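Local structure of F5/8 type C domain protein (Bacteroides ovatus, 4ZRX) at residues Ser285-Ser290 / Ser323-Asn328. The protein is probably an alpha-L-fucosidase, a glycoside hydrolase that removes fucose from glycans, with an F5/8 type C domain that may bind carbohydrate. Residues are numbered along the deposited sequence; the frame is centred on the assembly and turned at random. Where two conformers were deposited one is given.
Sequences SEVDVS and SVLLLN
The carboxamide of Asn328 meets Ser290 edge-on: ND2 sends one N-H almost within the amide plane to Ser290 OG, 3.0 Å away and nearly straight at 165°. ND2 also bonds to Trp295 O, and OD1 pairs with His49 ND1; together these bonds fix the rotation of the amide. Replacing it with an alanine would probably cost His49 ND1 and Trp295 O their amide partner and leave Ser290 OG with its bonds to Gly294 O and Arg292 N. The Glu286 carboxylate instead has a methyl over one face, Leu326 CD2 lying 3.7 Å from CD, while its OE1 reaches Trp183 NE1. Between these groups the parallel strands 285-290 and 324-328 form a regular ladder; Val287 O receives Leu326 N at 2.8 Å and 173°. On the face of the sheet opposite Glu286 and Asn328, Val289 CG1, set between backbone N and carbonyl carbon (chi1 61°), touches both Leu325 CD1 at 3.8 Å and Leu327 CD1 at 3.9 Å. This beta-alpha-beta pair, linked through helix 308-316, belongs to the TIM barrel, where strand 44-48 flanks 324-328. The chemistry implies a divided seam: the Asn328 amide is fixed by several bonds and the Glu286 carboxylate by Trp183, while the valine-leucine face is held by apolar contact.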
loop_
_atom_site.group_PDB
_atom_site.type_symbol
_atom_site.label_atom_id
_atom_site.label_comp_id
_atom_site.label_asym_id
_atom_site.label_seq_id
_atom_site.Cartn_x
_atom_site.Cartn_y
_atom_site.Cartn_z
ATOM N N SER A 285 -3.740 -7.912 -9.807
ATOM C CA SER A 285 -3.859 -7.151 -8.566
ATOM C C SER A 285 -3.193 -5.789 -8.583
ATOM O O SER A 285 -2.046 -5.694 -9.018
ATOM C CB SER A 285 -3.187 -7.983 -7.464
ATOM O OG SER A 285 -3.163 -7.290 -6.243
ATOM N N GLU A 286 -3.900 -4.774 -8.067
ATOM C CA GLU A 286 -3.368 -3.474 -7.842
ATOM C C GLU A 286 -3.499 -3.160 -6.362
ATOM O O GLU A 286 -4.600 -3.223 -5.780
ATOM C CB GLU A 286 -4.153 -2.466 -8.678
ATOM C CG GLU A 286 -3.577 -1.056 -8.724
ATOM C CD GLU A 286 -4.543 -0.118 -9.463
ATOM O OE1 GLU A 286 -5.663 0.122 -8.952
ATOM O OE2 GLU A 286 -4.208 0.334 -10.576
ATOM N N VAL A 287 -2.366 -2.808 -5.754
ATOM C CA VAL A 287 -2.281 -2.438 -4.346
ATOM C C VAL A 287 -2.384 -0.920 -4.240
ATOM O O VAL A 287 -1.537 -0.226 -4.767
ATOM C CB VAL A 287 -0.969 -2.930 -3.744
ATOM C CG1 VAL A 287 -0.683 -2.282 -2.334
ATOM C CG2 VAL A 287 -0.950 -4.414 -3.672
ATOM N N ASP A 288 -3.452 -0.414 -3.612
ATOM C CA ASP A 288 -3.650 1.002 -3.439
ATOM C C ASP A 288 -3.437 1.371 -1.972
ATOM O O ASP A 288 -3.958 0.698 -1.076
ATOM C CB ASP A 288 -4.997 1.519 -3.972
ATOM C CG ASP A 288 -6.217 0.940 -3.294
ATOM O OD1 ASP A 288 -6.219 -0.227 -2.861
ATOM O OD2 ASP A 288 -7.245 1.687 -3.225
ATOM N N VAL A 289 -2.679 2.423 -1.710
ATOM C CA VAL A 289 -2.429 2.819 -0.340
ATOM C C VAL A 289 -2.081 4.255 -0.313
ATOM O O VAL A 289 -1.512 4.771 -1.288
ATOM C CB VAL A 289 -1.329 1.904 0.296
ATOM C CG1 VAL A 289 -0.019 2.028 -0.448
ATOM C CG2 VAL A 289 -1.141 2.166 1.761
ATOM N N SER A 290 -2.361 4.917 0.795
ATOM C CA SER A 290 -1.966 6.311 0.910
ATOM C C SER A 290 -0.651 6.520 1.651
ATOM O O SER A 290 -0.270 5.740 2.498
ATOM C CB SER A 290 -3.102 7.097 1.596
ATOM O OG SER A 290 -2.826 8.486 1.675
ATOM N N SER A 323 2.145 -7.354 -7.737
ATOM C CA SER A 323 1.094 -6.326 -7.844
ATOM C C SER A 323 1.730 -5.051 -8.397
ATOM O O SER A 323 2.912 -4.787 -8.248
ATOM C CB SER A 323 0.422 -6.001 -6.517
ATOM O OG SER A 323 -0.477 -7.065 -6.115
ATOM N N VAL A 324 0.884 -4.211 -8.949
ATOM C CA VAL A 324 1.253 -2.800 -9.171
ATOM C C VAL A 324 1.007 -2.030 -7.885
ATOM O O VAL A 324 -0.009 -2.284 -7.192
ATOM C CB VAL A 324 0.384 -2.203 -10.334
ATOM C CG1 VAL A 324 0.434 -0.687 -10.387
ATOM C CG2 VAL A 324 0.856 -2.764 -11.698
ATOM N N LEU A 325 1.882 -1.078 -7.548
ATOM C CA LEU A 325 1.673 -0.235 -6.399
ATOM C C LEU A 325 1.138 1.150 -6.851
ATOM O O LEU A 325 1.846 1.868 -7.566
ATOM C CB LEU A 325 2.940 -0.056 -5.607
ATOM C CG LEU A 325 2.927 0.919 -4.470
ATOM C CD1 LEU A 325 1.850 0.564 -3.448
ATOM C CD2 LEU A 325 4.285 1.044 -3.814
ATOM N N LEU A 326 -0.050 1.479 -6.347
ATOM C CA LEU A 326 -0.686 2.756 -6.611
ATOM C C LEU A 326 -0.699 3.523 -5.296
ATOM O O LEU A 326 -1.504 3.212 -4.377
ATOM C CB LEU A 326 -2.105 2.539 -7.114
ATOM C CG LEU A 326 -3.045 3.727 -7.205
ATOM C CD1 LEU A 326 -2.417 4.771 -8.134
ATOM C CD2 LEU A 326 -4.396 3.188 -7.752
ATOM N N LEU A 327 0.239 4.436 -5.165
ATOM C CA LEU A 327 0.486 5.183 -3.902
ATOM C C LEU A 327 -0.144 6.555 -4.007
ATOM O O LEU A 327 0.153 7.315 -4.926
ATOM C CB LEU A 327 1.947 5.307 -3.652
ATOM C CG LEU A 327 2.369 6.052 -2.384
ATOM C CD1 LEU A 327 1.919 5.318 -1.172
ATOM C CD2 LEU A 327 3.911 6.273 -2.312
ATOM N N ASN A 328 -0.984 6.899 -3.037
ATOM C CA ASN A 328 -1.665 8.181 -3.046
ATOM C C ASN A 328 -0.894 9.247 -2.323
ATOM O O ASN A 328 -0.466 9.019 -1.192
ATOM C CB ASN A 328 -3.019 8.039 -2.344
ATOM C CG ASN A 328 -3.712 9.369 -2.149
ATOM O OD1 ASN A 328 -4.238 9.994 -3.109
ATOM N ND2 ASN A 328 -3.741 9.843 -0.871
#